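Local coordinates for peptidase, M20/M25/M40 family (Staphylococcus aureus, PDB 4EWT), which probably hydrolyses the amide bond of N-acylated amino acids, using a pair of bound manganese ions, as in related amidohydrolases of the M20 peptidase family, at residues E35-I40 with G56-K61; K47-E52 with T118-K123; V62-G67 with V114-L119; A110-L115 with V130-Q135. One frame throughout, in Å; residues are numbered along the deposited sequence.

Contact 1: E35-I40 with G56-K61; sequences ETAKYI and GPRGIK
A37 and I40 on one face of helix 34-43 receive I60, the residue with which strand 60-65 begins, just after a type II beta turn from G56 to G59. The contact therefore lays a helix against the start of strand 60-65 in the mixed beta sheet of an alpha/beta domain.

The apolar part centres on one methyl group. I60 CD1 lies 3.9 Å from I40 CG2 and 4.0 Å from A37 CB, with the two isoleucine side chains crossing at a slant. I60 sends CG1 opposite its carbonyl carbon (chi1 -54°) and then runs nearly straight on, which carries CD1 across to the helix. Alanine suits position 37 because its single methyl keeps the helix surface low: the CA atoms of A37 and R58 come within 5.9 Å, and the CB atoms of the same two residues touch at 4.0 Å. Beyond the two segments, F79 packs against both A37 and I40.

The turn supplies the backbone geometry. P57 fits the second position of the turn, where its ring fixes phi, while R58 takes the third position with a positive phi of 69°, a place more often filled by glycine. G59 N closes the turn on G56 O, and G59, without a side chain, lets its own backbone lie close against G56 N.

The charged part points elsewhere, since R58 touches A37 with CB alone and its extended chain carries NE to a salt bridge with D34 OD1. No hydrogen bond joins the two segments; their nearest approach is a methyl resting on a helix carbonyl, I60 CD1 to A37 O at 3.3 Å.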
loop_
_atom_site.group_PDB
_atom_site.type_symbol
_atom_site.label_atom_id
_atom_site.label_comp_id
_atom_site.label_asym_id
_atom_site.label_seq_id
_atom_site.Cartn_x
_atom_site.Cartn_y
_atom_site.Cartn_z
ATOM N N GLU A 35 -20.815 3.163 -46.264
ATOM C CA GLU A 35 -20.958 2.137 -47.307
ATOM C C GLU A 35 -21.747 0.920 -46.824
ATOM O O GLU A 35 -22.532 0.344 -47.581
ATOM C CB GLU A 35 -19.594 1.670 -47.828
ATOM C CG GLU A 35 -18.860 2.653 -48.724
ATOM C CD GLU A 35 -17.915 1.958 -49.700
ATOM O OE1 GLU A 35 -17.380 0.877 -49.366
ATOM O OE2 GLU A 35 -17.710 2.491 -50.810
ATOM N N THR A 36 -21.525 0.522 -45.576
ATOM C CA THR A 36 -22.232 -0.626 -45.002
ATOM C C THR A 36 -23.730 -0.343 -44.895
ATOM O O THR A 36 -24.543 -1.157 -45.335
ATOM C CB THR A 36 -21.647 -1.041 -43.632
ATOM O OG1 THR A 36 -20.216 -0.977 -43.686
ATOM C CG2 THR A 36 -22.071 -2.466 -43.264
ATOM N N ALA A 37 -24.087 0.818 -44.341
ATOM C CA ALA A 37 -25.488 1.245 -44.242
ATOM C C ALA A 37 -26.183 1.333 -45.609
ATOM O O ALA A 37 -27.348 0.969 -45.737
ATOM C CB ALA A 37 -25.600 2.570 -43.508
ATOM N N LYS A 38 -25.464 1.825 -46.617
ATOM C CA LYS A 38 -25.995 1.893 -47.982
ATOM C C LYS A 38 -26.188 0.511 -48.599
ATOM O O LYS A 38 -27.178 0.282 -49.295
ATOM C CB LYS A 38 -25.111 2.762 -48.878
ATOM C CG LYS A 38 -25.519 4.233 -48.903
ATOM C CD LYS A 38 -24.537 5.108 -49.701
ATOM C CE LYS A 38 -24.528 4.759 -51.183
ATOM N NZ LYS A 38 -23.910 5.836 -52.018
ATOM N N TYR A 39 -25.248 -0.398 -48.341
ATOM C CA TYR A 39 -25.338 -1.779 -48.818
ATOM C C TYR A 39 -26.547 -2.540 -48.244
ATOM O O TYR A 39 -27.183 -3.329 -48.942
ATOM C CB TYR A 39 -24.045 -2.528 -48.498
ATOM C CG TYR A 39 -24.065 -3.993 -48.881
ATOM C CD1 TYR A 39 -23.657 -4.407 -50.147
ATOM C CD2 TYR A 39 -24.489 -4.965 -47.976
ATOM C CE1 TYR A 39 -23.664 -5.752 -50.500
ATOM C CE2 TYR A 39 -24.503 -6.307 -48.321
ATOM C CZ TYR A 39 -24.088 -6.692 -49.580
ATOM O OH TYR A 39 -24.100 -8.021 -49.919
ATOM N N ILE A 40 -26.843 -2.298 -46.969
ATOM C CA ILE A 40 -27.961 -2.935 -46.279
ATOM C C ILE A 40 -29.300 -2.434 -46.831
ATOM O O ILE A 40 -30.191 -3.239 -47.113
ATOM C CB ILE A 40 -27.870 -2.727 -44.731
ATOM C CG1 ILE A 40 -26.692 -3.519 -44.153
ATOM C CG2 ILE A 40 -29.176 -3.126 -44.037
ATOM C CD1 ILE A 40 -26.221 -3.034 -42.781
ATOM N N GLY A 56 -31.219 6.241 -36.412
ATOM C CA GLY A 56 -30.078 6.966 -35.875
ATOM C C GLY A 56 -29.373 7.541 -37.091
ATOM O O GLY A 56 -29.823 7.338 -38.216
ATOM N N PRO A 57 -28.276 8.283 -36.889
ATOM C CA PRO A 57 -27.426 8.439 -38.064
ATOM C C PRO A 57 -26.949 7.052 -38.520
ATOM O O PRO A 57 -26.288 6.337 -37.755
ATOM C CB PRO A 57 -26.275 9.291 -37.541
ATOM C CG PRO A 57 -26.918 10.127 -36.473
ATOM C CD PRO A 57 -27.892 9.199 -35.800
ATOM N N ARG A 58 -27.333 6.681 -39.743
ATOM C CA ARG A 58 -27.088 5.349 -40.323
ATOM C C ARG A 58 -27.905 4.230 -39.661
ATOM O O ARG A 58 -27.580 3.047 -39.784
ATOM C CB ARG A 58 -25.589 5.021 -40.356
ATOM C CG ARG A 58 -24.779 6.008 -41.180
ATOM C CD ARG A 58 -23.300 5.882 -40.905
ATOM N NE ARG A 58 -22.583 7.096 -41.285
ATOM C CZ ARG A 58 -22.260 8.077 -40.444
ATOM N NH1 ARG A 58 -22.583 7.995 -39.157
ATOM N NH2 ARG A 58 -21.607 9.141 -40.894
ATOM N N GLY A 59 -28.979 4.615 -38.975
ATOM C CA GLY A 59 -29.915 3.659 -38.388
ATOM C C GLY A 59 -30.927 3.156 -39.402
ATOM O O GLY A 59 -31.580 3.950 -40.088
ATOM N N ILE A 60 -31.053 1.833 -39.497
ATOM C CA ILE A 60 -31.944 1.200 -40.474
ATOM C C ILE A 60 -32.942 0.270 -39.791
ATOM O O ILE A 60 -32.560 -0.666 -39.089
ATOM C CB ILE A 60 -31.159 0.431 -41.566
ATOM C CG1 ILE A 60 -30.123 1.345 -42.228
ATOM C CG2 ILE A 60 -32.118 -0.135 -42.634
ATOM C CD1 ILE A 60 -29.022 0.606 -42.956
ATOM N N LYS A 61 -34.221 0.544 -40.019
ATOM C CA LYS A 61 -35.328 -0.178 -39.411
ATOM C C LYS A 61 -36.182 -0.762 -40.540
ATOM O O LYS A 61 -36.925 -0.031 -41.211
ATOM C CB LYS A 61 -36.143 0.809 -38.572
ATOM C CG LYS A 61 -37.260 0.250 -37.713
ATOM C CD LYS A 61 -38.426 1.230 -37.748
ATOM C CE LYS A 61 -38.944 1.591 -36.371
ATOM N NZ LYS A 61 -39.941 0.625 -35.829
#

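Contact 2: K47-E52 with T118-K123; sequences KDVEVE and TLAEMK
K123 reaches over to D48 with a chain extended beyond CG and meets it twice. Its NZ forms a salt bridge with D48 OD2 at 2.9 Å, although as a hydrogen bond this pair is weak. The other bond goes to the backbone, from K123 NZ to D48 O at 3.2 Å, and the amine approaches from above the carbonyl plane, 42° out of it. D48 CG stands opposite its backbone N and beside the carbonyl carbon (chi1 -175°), which brings carboxylate and carbonyl oxygen within range of one amine. Lysine fits here because its long arm can reach from just past the helix to exposed D48, and D65 O offers NZ a further, weak bond.

D48 is also the centre of an inverse gamma turn, in which V49 N makes a weak bond to K47 O. This tight bend leads the chain into strand 50-52, an edge strand of the mixed sheet, and the turn sets D48 and V49 beside the C-terminal end of helix 105-120.

An apolar contact accompanies the charged one. V49 CG1 packs on A120 CB at 3.9 Å, and the same methyl of A120 also faces D48 O. A residue as small as alanine lets the backbones draw close, the CA atoms of D48 and A120 being 6.2 Å apart. V49 also touches I64 of strand 60-65 and Y44. Next to D48, K47 NZ forms a salt bridge with E117 OE2 of helix 105-120.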
loop_
_atom_site.group_PDB
_atom_site.type_symbol
_atom_site.label_atom_id
_atom_site.label_comp_id
_atom_site.label_asym_id
_atom_site.label_seq_id
_atom_site.Cartn_x
_atom_site.Cartn_y
_atom_site.Cartn_z
ATOM N N LYS A 47 -37.590 -6.211 -52.525
ATOM C CA LYS A 47 -38.164 -7.095 -51.510
ATOM C C LYS A 47 -39.311 -6.421 -50.769
ATOM O O LYS A 47 -39.336 -5.199 -50.633
ATOM C CB LYS A 47 -37.064 -7.620 -50.584
ATOM C CG LYS A 47 -36.149 -8.549 -51.367
ATOM C CD LYS A 47 -34.881 -8.953 -50.666
ATOM C CE LYS A 47 -33.902 -9.392 -51.746
ATOM N NZ LYS A 47 -32.564 -9.720 -51.237
ATOM N N ASP A 48 -40.279 -7.223 -50.330
ATOM C CA ASP A 48 -41.544 -6.703 -49.801
ATOM C C ASP A 48 -41.449 -6.372 -48.316
ATOM O O ASP A 48 -42.011 -7.066 -47.473
ATOM C CB ASP A 48 -42.691 -7.688 -50.082
ATOM C CG ASP A 48 -44.063 -7.153 -49.664
ATOM O OD1 ASP A 48 -44.273 -5.916 -49.608
ATOM O OD2 ASP A 48 -44.943 -7.995 -49.394
ATOM N N VAL A 49 -40.716 -5.304 -48.014
ATOM C CA VAL A 49 -40.571 -4.788 -46.650
ATOM C C VAL A 49 -40.636 -3.258 -46.670
ATOM O O VAL A 49 -40.466 -2.648 -47.724
ATOM C CB VAL A 49 -39.227 -5.235 -46.008
ATOM C CG1 VAL A 49 -39.142 -6.759 -45.908
ATOM C CG2 VAL A 49 -38.028 -4.672 -46.775
ATOM N N GLU A 50 -40.882 -2.639 -45.528
ATOM C CA GLU A 50 -40.692 -1.208 -45.421
ATOM C C GLU A 50 -39.339 -0.881 -44.849
ATOM O O GLU A 50 -39.020 -1.282 -43.783
ATOM C CB GLU A 50 -41.766 -0.508 -44.610
ATOM C CG GLU A 50 -43.091 -1.192 -44.445
ATOM C CD GLU A 50 -43.894 -0.585 -43.298
ATOM O OE1 GLU A 50 -43.505 0.477 -42.785
ATOM O OE2 GLU A 50 -44.898 -1.179 -42.892
ATOM N N VAL A 51 -38.527 -0.156 -45.566
ATOM C CA VAL A 51 -37.290 0.229 -44.963
ATOM C C VAL A 51 -37.178 1.700 -44.648
ATOM O O VAL A 51 -37.234 2.573 -45.485
ATOM C CB VAL A 51 -36.052 -0.310 -45.625
ATOM C CG1 VAL A 51 -36.327 -0.943 -46.887
ATOM C CG2 VAL A 51 -35.025 0.693 -45.711
ATOM N N GLU A 52 -37.022 1.938 -43.371
ATOM C CA GLU A 52 -36.817 3.289 -42.860
ATOM C C GLU A 52 -35.325 3.514 -42.659
ATOM O O GLU A 52 -34.653 2.739 -41.974
ATOM C CB GLU A 52 -37.598 3.528 -41.565
ATOM C CG GLU A 52 -39.112 3.462 -41.738
ATOM C CD GLU A 52 -39.864 4.051 -40.555
ATOM O OE1 GLU A 52 -40.255 3.275 -39.652
ATOM O OE2 GLU A 52 -40.057 5.290 -40.524
ATOM N N THR A 118 -36.233 -13.993 -46.169
ATOM C CA THR A 118 -36.990 -15.235 -46.023
ATOM C C THR A 118 -38.303 -15.028 -45.269
ATOM O O THR A 118 -39.345 -15.480 -45.727
ATOM C CB THR A 118 -36.150 -16.326 -45.346
ATOM O OG1 THR A 118 -34.923 -16.489 -46.067
ATOM C CG2 THR A 118 -36.897 -17.646 -45.332
ATOM N N LEU A 119 -38.261 -14.329 -44.135
ATOM C CA LEU A 119 -39.482 -14.029 -43.381
ATOM C C LEU A 119 -40.460 -13.194 -44.206
ATOM O O LEU A 119 -41.672 -13.325 -44.049
ATOM C CB LEU A 119 -39.168 -13.328 -42.047
ATOM C CG LEU A 119 -38.439 -14.125 -40.953
ATOM C CD1 LEU A 119 -38.054 -13.231 -39.784
ATOM C CD2 LEU A 119 -39.283 -15.317 -40.462
ATOM N N ALA A 120 -39.926 -12.354 -45.096
ATOM C CA ALA A 120 -40.741 -11.515 -45.980
ATOM C C ALA A 120 -41.560 -12.309 -47.007
ATOM O O ALA A 120 -42.597 -11.828 -47.481
ATOM C CB ALA A 120 -39.874 -10.482 -46.689
ATOM N N GLU A 121 -41.095 -13.506 -47.352
ATOM C CA GLU A 121 -41.823 -14.352 -48.292
ATOM C C GLU A 121 -42.763 -15.321 -47.571
ATOM O O GLU A 121 -43.418 -16.151 -48.202
ATOM C CB GLU A 121 -40.865 -15.044 -49.284
ATOM C CG GLU A 121 -39.919 -16.063 -48.702
ATOM C CD GLU A 121 -38.616 -16.184 -49.484
ATOM O OE1 GLU A 121 -37.895 -17.187 -49.282
ATOM O OE2 GLU A 121 -38.290 -15.276 -50.283
ATOM N N MET A 122 -42.848 -15.171 -46.250
ATOM C CA MET A 122 -43.674 -16.035 -45.412
ATOM C C MET A 122 -44.695 -15.265 -44.576
ATOM O O MET A 122 -45.067 -15.706 -43.485
ATOM C CB MET A 122 -42.800 -16.890 -44.491
ATOM C CG MET A 122 -41.862 -17.850 -45.217
ATOM S SD MET A 122 -40.982 -18.930 -44.073
ATOM C CE MET A 122 -42.284 -20.075 -43.623
ATOM N N LYS A 123 -45.167 -14.132 -45.092
ATOM C CA LYS A 123 -46.165 -13.335 -44.380
ATOM C C LYS A 123 -47.448 -14.124 -44.116
ATOM O O LYS A 123 -48.207 -13.783 -43.203
ATOM C CB LYS A 123 -46.469 -12.034 -45.124
ATOM C CG LYS A 123 -45.298 -11.067 -45.178
ATOM C CD LYS A 123 -45.681 -9.794 -45.905
ATOM C CE LYS A 123 -44.539 -8.790 -45.909
ATOM N NZ LYS A 123 -44.984 -7.497 -46.506
#

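Contact 3: V62-G67 with V114-L119; sequences VTIDSG and VLAETL
V114 O is gripped twice by T118, one turn further along helix 105-120: the hydroxyl OG1 of T118 binds it at 2.7 Å, and T118 N, in the ordinary helical bond, at 3.1 Å. The two donors come from opposite faces of the carbonyl plane, the hydroxyl tilted 24° from it. A threonine hydroxyl turned back on its own helix in this way is satisfied within a buried surface, and K12 NZ binds the same OG1.

Across the contact the interaction is wholly apolar in its side chains. I64 CD1 enters between two residues of the helix, 4.1 Å from L119 CB and 4.3 Å from A116 CB, and it also comes to 3.7 Å from A116 O. I64 places CG1 beside its backbone N (chi1 -47°) and extends beyond it, which puts CD1 at the helix, with CG2 nearer the strand only grazing L119 O. The side chains of I64 and L119 meet at about a right angle. A beta-branched isoleucine suits the strand, while alanine at 116 lets the tip settle close to the helix backbone.

Just after I64, D65 OD1 accepts the N-H of G67 at 2.9 Å, an Asx turn that bends the chain; glycine at 67 accommodates a positive phi.

Strand 60-65 runs between strands 50-52 and 129-135, with I64 bonded by backbone to V130 and T63 to E50. Helix 105-120 packs on one face of this sheet, T118 touching helix 2-11, while L115 and L119 touch helix 372-386 through V380 and V384.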
loop_
_atom_site.group_PDB
_atom_site.type_symbol
_atom_site.label_atom_id
_atom_site.label_comp_id
_atom_site.label_asym_id
_atom_site.label_seq_id
_atom_site.Cartn_x
_atom_site.Cartn_y
_atom_site.Cartn_z
ATOM N N VAL A 62 -36.065 -2.068 -40.771
ATOM C CA VAL A 62 -36.877 -2.703 -41.815
ATOM C C VAL A 62 -38.068 -3.449 -41.209
ATOM O O VAL A 62 -37.906 -4.335 -40.364
ATOM C CB VAL A 62 -36.043 -3.534 -42.860
ATOM C CG1 VAL A 62 -34.564 -3.224 -42.749
ATOM C CG2 VAL A 62 -36.291 -5.028 -42.753
ATOM N N THR A 63 -39.265 -3.031 -41.616
ATOM C CA THR A 63 -40.512 -3.580 -41.095
ATOM C C THR A 63 -41.089 -4.642 -42.039
ATOM O O THR A 63 -41.240 -4.413 -43.241
ATOM C CB THR A 63 -41.552 -2.462 -40.817
ATOM O OG1 THR A 63 -41.018 -1.540 -39.858
ATOM C CG2 THR A 63 -42.846 -3.033 -40.254
ATOM N N ILE A 64 -41.373 -5.810 -41.472
ATOM C CA ILE A 64 -42.025 -6.895 -42.186
ATOM C C ILE A 64 -43.409 -7.064 -41.562
ATOM O O ILE A 64 -43.565 -7.752 -40.545
ATOM C CB ILE A 64 -41.236 -8.223 -42.070
ATOM C CG1 ILE A 64 -39.738 -8.011 -42.332
ATOM C CG2 ILE A 64 -41.820 -9.277 -43.014
ATOM C CD1 ILE A 64 -38.871 -9.201 -41.945
ATOM N N ASP A 65 -44.404 -6.413 -42.161
ATOM C CA ASP A 65 -45.775 -6.484 -41.665
ATOM C C ASP A 65 -46.498 -7.619 -42.373
ATOM O O ASP A 65 -46.553 -7.658 -43.604
ATOM C CB ASP A 65 -46.501 -5.149 -41.891
ATOM C CG ASP A 65 -47.843 -5.057 -41.146
ATOM O OD1 ASP A 65 -48.372 -6.093 -40.678
ATOM O OD2 ASP A 65 -48.382 -3.932 -41.037
ATOM N N SER A 66 -47.050 -8.544 -41.592
ATOM C CA SER A 66 -47.775 -9.686 -42.145
ATOM C C SER A 66 -49.090 -9.258 -42.810
ATOM O O SER A 66 -49.665 -10.008 -43.596
ATOM C CB SER A 66 -48.065 -10.708 -41.049
ATOM O OG SER A 66 -49.102 -10.245 -40.205
ATOM N N GLY A 67 -49.549 -8.052 -42.478
ATOM C CA GLY A 67 -50.823 -7.530 -42.964
ATOM C C GLY A 67 -51.935 -7.761 -41.957
ATOM O O GLY A 67 -53.036 -7.226 -42.102
ATOM N N VAL A 114 -30.485 -12.304 -44.920
ATOM C CA VAL A 114 -31.071 -13.475 -45.574
ATOM C C VAL A 114 -32.298 -14.012 -44.814
ATOM O O VAL A 114 -33.261 -14.480 -45.426
ATOM C CB VAL A 114 -30.003 -14.582 -45.820
ATOM C CG1 VAL A 114 -30.627 -15.826 -46.448
ATOM C CG2 VAL A 114 -28.886 -14.049 -46.707
ATOM N N LEU A 115 -32.275 -13.926 -43.489
ATOM C CA LEU A 115 -33.442 -14.299 -42.705
ATOM C C LEU A 115 -34.607 -13.345 -42.962
ATOM O O LEU A 115 -35.752 -13.779 -43.059
ATOM C CB LEU A 115 -33.112 -14.338 -41.219
ATOM C CG LEU A 115 -34.301 -14.533 -40.262
ATOM C CD1 LEU A 115 -34.998 -15.864 -40.486
ATOM C CD2 LEU A 115 -33.830 -14.418 -38.821
ATOM N N ALA A 116 -34.310 -12.050 -43.053
ATOM C CA ALA A 116 -35.344 -11.039 -43.250
ATOM C C ALA A 116 -36.043 -11.214 -44.599
ATOM O O ALA A 116 -37.274 -11.174 -44.675
ATOM C CB ALA A 116 -34.762 -9.645 -43.118
ATOM N N GLU A 117 -35.245 -11.423 -45.645
ATOM C CA GLU A 117 -35.738 -11.771 -46.980
ATOM C C GLU A 117 -36.671 -12.974 -46.908
ATOM O O GLU A 117 -37.766 -12.966 -47.493
ATOM C CB GLU A 117 -34.555 -12.074 -47.908
ATOM C CG GLU A 117 -34.948 -12.683 -49.265
ATOM C CD GLU A 117 -33.739 -13.077 -50.100
ATOM O OE1 GLU A 117 -33.706 -14.214 -50.612
ATOM O OE2 GLU A 117 -32.816 -12.256 -50.242
ATOM N N THR A 118 -36.233 -13.993 -46.169
ATOM C CA THR A 118 -36.990 -15.235 -46.023
ATOM C C THR A 118 -38.303 -15.028 -45.269
ATOM O O THR A 118 -39.345 -15.480 -45.727
ATOM C CB THR A 118 -36.150 -16.326 -45.346
ATOM O OG1 THR A 118 -34.923 -16.489 -46.067
ATOM C CG2 THR A 118 -36.897 -17.646 -45.332
ATOM N N LEU A 119 -38.261 -14.329 -44.135
ATOM C CA LEU A 119 -39.482 -14.029 -43.381
ATOM C C LEU A 119 -40.460 -13.194 -44.206
ATOM O O LEU A 119 -41.672 -13.325 -44.049
ATOM C CB LEU A 119 -39.168 -13.328 -42.047
ATOM C CG LEU A 119 -38.439 -14.125 -40.953
ATOM C CD1 LEU A 119 -38.054 -13.231 -39.784
ATOM C CD2 LEU A 119 -39.283 -15.317 -40.462
#

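Contact 4: A110-L115 with V130-Q135; sequences AYMLVL and VVVIHQ
V132 is the first residue of 130-135 to meet 110-115, and it meets M112. V132 CG1, opposite its own backbone N, lies 3.5 Å from M112 CG, closer than carbon atoms usually pack, and 3.8 Å from M112 SD. The two side chains slide past each other in opposite directions. M112 leaves the helix with CG opposite its backbone N (chi1 -174°), then bends at both following torsions, which brings SD beside V132 CG1; an unbranched, pliable methionine can follow the surface it meets. M112 also touches I75 and A77 of strand 72-78.

I133 turns to the other side of the sheet, where it touches V153. H134 brings the contact back to the helix: its imidazole reaches between M112 and L113, slanting across M112 and standing at about a right angle to L113. L113 leans its CD2 against the ring, and I40 of helix 34-43 also touches that histidine. Q135 ends the strand with its amide directed away from the helix, toward Y338, R76 and D334.

The axes of 110-115 and 130-135 come within 10.0 Å, 152° apart in direction, as expected of the beta-alpha-beta unit made by strand 72-78, this helix and strand 129-135. No hydrogen bond crosses between the segments, so they are held by burial and close fit, through contacts of methionine, leucine, valine and an imidazole ring that carry little directional preference.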
loop_
_atom_site.group_PDB
_atom_site.type_symbol
_atom_site.label_atom_id
_atom_site.label_comp_id
_atom_site.label_asym_id
_atom_site.label_seq_id
_atom_site.Cartn_x
_atom_site.Cartn_y
_atom_site.Cartn_z
ATOM N N ALA A 110 -25.034 -10.539 -42.205
ATOM C CA ALA A 110 -25.226 -11.519 -43.271
ATOM C C ALA A 110 -26.444 -12.412 -43.043
ATOM O O ALA A 110 -27.329 -12.512 -43.919
ATOM C CB ALA A 110 -23.958 -12.364 -43.465
ATOM N N TYR A 111 -26.499 -13.055 -41.879
ATOM C CA TYR A 111 -27.574 -14.004 -41.607
ATOM C C TYR A 111 -28.916 -13.274 -41.479
ATOM O O TYR A 111 -29.937 -13.790 -41.923
ATOM C CB TYR A 111 -27.287 -14.870 -40.369
ATOM C CG TYR A 111 -27.869 -14.321 -39.082
ATOM C CD1 TYR A 111 -29.220 -14.507 -38.763
ATOM C CD2 TYR A 111 -27.077 -13.615 -38.186
ATOM C CE1 TYR A 111 -29.765 -13.985 -37.589
ATOM C CE2 TYR A 111 -27.612 -13.099 -37.002
ATOM C CZ TYR A 111 -28.956 -13.293 -36.713
ATOM O OH TYR A 111 -29.490 -12.780 -35.548
ATOM N N MET A 112 -28.895 -12.084 -40.872
ATOM C CA MET A 112 -30.101 -11.285 -40.677
ATOM C C MET A 112 -30.701 -10.808 -42.001
ATOM O O MET A 112 -31.922 -10.806 -42.167
ATOM C CB MET A 112 -29.819 -10.086 -39.767
ATOM C CG MET A 112 -31.075 -9.289 -39.416
ATOM S SD MET A 112 -32.278 -10.255 -38.454
ATOM C CE MET A 112 -31.491 -10.164 -36.826
ATOM N N LEU A 113 -29.850 -10.396 -42.940
ATOM C CA LEU A 113 -30.348 -9.971 -44.250
ATOM C C LEU A 113 -31.077 -11.116 -44.952
ATOM O O LEU A 113 -32.172 -10.923 -45.486
ATOM C CB LEU A 113 -29.220 -9.423 -45.142
ATOM C CG LEU A 113 -28.557 -8.084 -44.798
ATOM C CD1 LEU A 113 -27.352 -7.900 -45.692
ATOM C CD2 LEU A 113 -29.506 -6.886 -44.926
ATOM N N VAL A 114 -30.485 -12.304 -44.920
ATOM C CA VAL A 114 -31.071 -13.475 -45.574
ATOM C C VAL A 114 -32.298 -14.012 -44.814
ATOM O O VAL A 114 -33.261 -14.480 -45.426
ATOM C CB VAL A 114 -30.003 -14.582 -45.820
ATOM C CG1 VAL A 114 -30.627 -15.826 -46.448
ATOM C CG2 VAL A 114 -28.886 -14.049 -46.707
ATOM N N LEU A 115 -32.275 -13.926 -43.489
ATOM C CA LEU A 115 -33.442 -14.299 -42.705
ATOM C C LEU A 115 -34.607 -13.345 -42.962
ATOM O O LEU A 115 -35.752 -13.779 -43.059
ATOM C CB LEU A 115 -33.112 -14.338 -41.219
ATOM C CG LEU A 115 -34.301 -14.533 -40.262
ATOM C CD1 LEU A 115 -34.998 -15.864 -40.486
ATOM C CD2 LEU A 115 -33.830 -14.418 -38.821
ATOM N N VAL A 130 -42.508 -8.120 -37.770
ATOM C CA VAL A 130 -41.113 -8.237 -37.402
ATOM C C VAL A 130 -40.487 -6.875 -37.656
ATOM O O VAL A 130 -40.697 -6.270 -38.711
ATOM C CB VAL A 130 -40.364 -9.281 -38.251
ATOM C CG1 VAL A 130 -38.931 -9.436 -37.761
ATOM C CG2 VAL A 130 -41.071 -10.617 -38.217
ATOM N N VAL A 131 -39.737 -6.389 -36.677
ATOM C CA VAL A 131 -38.916 -5.207 -36.851
ATOM C C VAL A 131 -37.459 -5.667 -36.848
ATOM O O VAL A 131 -36.919 -6.037 -35.814
ATOM C CB VAL A 131 -39.167 -4.149 -35.731
ATOM C CG1 VAL A 131 -38.189 -2.992 -35.842
ATOM C CG2 VAL A 131 -40.598 -3.628 -35.807
ATOM N N VAL A 132 -36.833 -5.652 -38.013
ATOM C CA VAL A 132 -35.425 -5.960 -38.108
ATOM C C VAL A 132 -34.644 -4.678 -37.860
ATOM O O VAL A 132 -34.894 -3.660 -38.511
ATOM C CB VAL A 132 -35.073 -6.549 -39.479
ATOM C CG1 VAL A 132 -33.596 -6.870 -39.550
ATOM C CG2 VAL A 132 -35.913 -7.788 -39.735
ATOM N N ILE A 133 -33.720 -4.735 -36.900
ATOM C CA ILE A 133 -32.889 -3.601 -36.536
ATOM C C ILE A 133 -31.458 -3.843 -37.009
ATOM O O ILE A 133 -30.767 -4.722 -36.492
ATOM C CB ILE A 133 -32.905 -3.362 -34.994
ATOM C CG1 ILE A 133 -34.320 -3.029 -34.509
ATOM C CG2 ILE A 133 -31.930 -2.249 -34.589
ATOM C CD1 ILE A 133 -34.476 -3.047 -32.987
ATOM N N HIS A 134 -31.024 -3.072 -38.002
ATOM C CA HIS A 134 -29.630 -3.076 -38.422
ATOM C C HIS A 134 -28.938 -1.882 -37.765
ATOM O O HIS A 134 -29.184 -0.730 -38.136
ATOM C CB HIS A 134 -29.516 -3.023 -39.955
ATOM C CG HIS A 134 -29.874 -4.310 -40.634
ATOM N ND1 HIS A 134 -31.049 -4.481 -41.334
ATOM C CD2 HIS A 134 -29.205 -5.484 -40.729
ATOM C CE1 HIS A 134 -31.086 -5.703 -41.836
ATOM N NE2 HIS A 134 -29.983 -6.335 -41.477
ATOM N N GLN A 135 -28.090 -2.169 -36.777
ATOM C CA GLN A 135 -27.538 -1.147 -35.887
ATOM C C GLN A 135 -26.070 -0.826 -36.163
ATOM O O GLN A 135 -25.238 -1.729 -36.221
ATOM C CB GLN A 135 -27.705 -1.581 -34.424
ATOM C CG GLN A 135 -27.395 -0.500 -33.391
ATOM C CD GLN A 135 -27.005 -1.079 -32.050
ATOM O OE1 GLN A 135 -27.810 -1.726 -31.374
ATOM N NE2 GLN A 135 -25.758 -0.856 -31.656
#

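The four contacts bind helices to one edge of the mixed sheet, through neighbouring strands 50-52, 60-65 and 129-135. Contacts 2 and 3 nearly coincide, with centres about 3 Å apart, and share T118 and L119. The centre of contact 4 is about 8 Å from that of contact 3 and about 12 Å from that of contact 1, to which it is joined by a probable hydrogen bond between I60 O and H134 N. Contacts 1 and 4 lie nearer the metal site: the side chains of I40 and M112 are about 14 and 13 Å from a manganese ion. Helix 105-120 starts at the manganese ligand H105, and strand 129-135 leads toward another, E139.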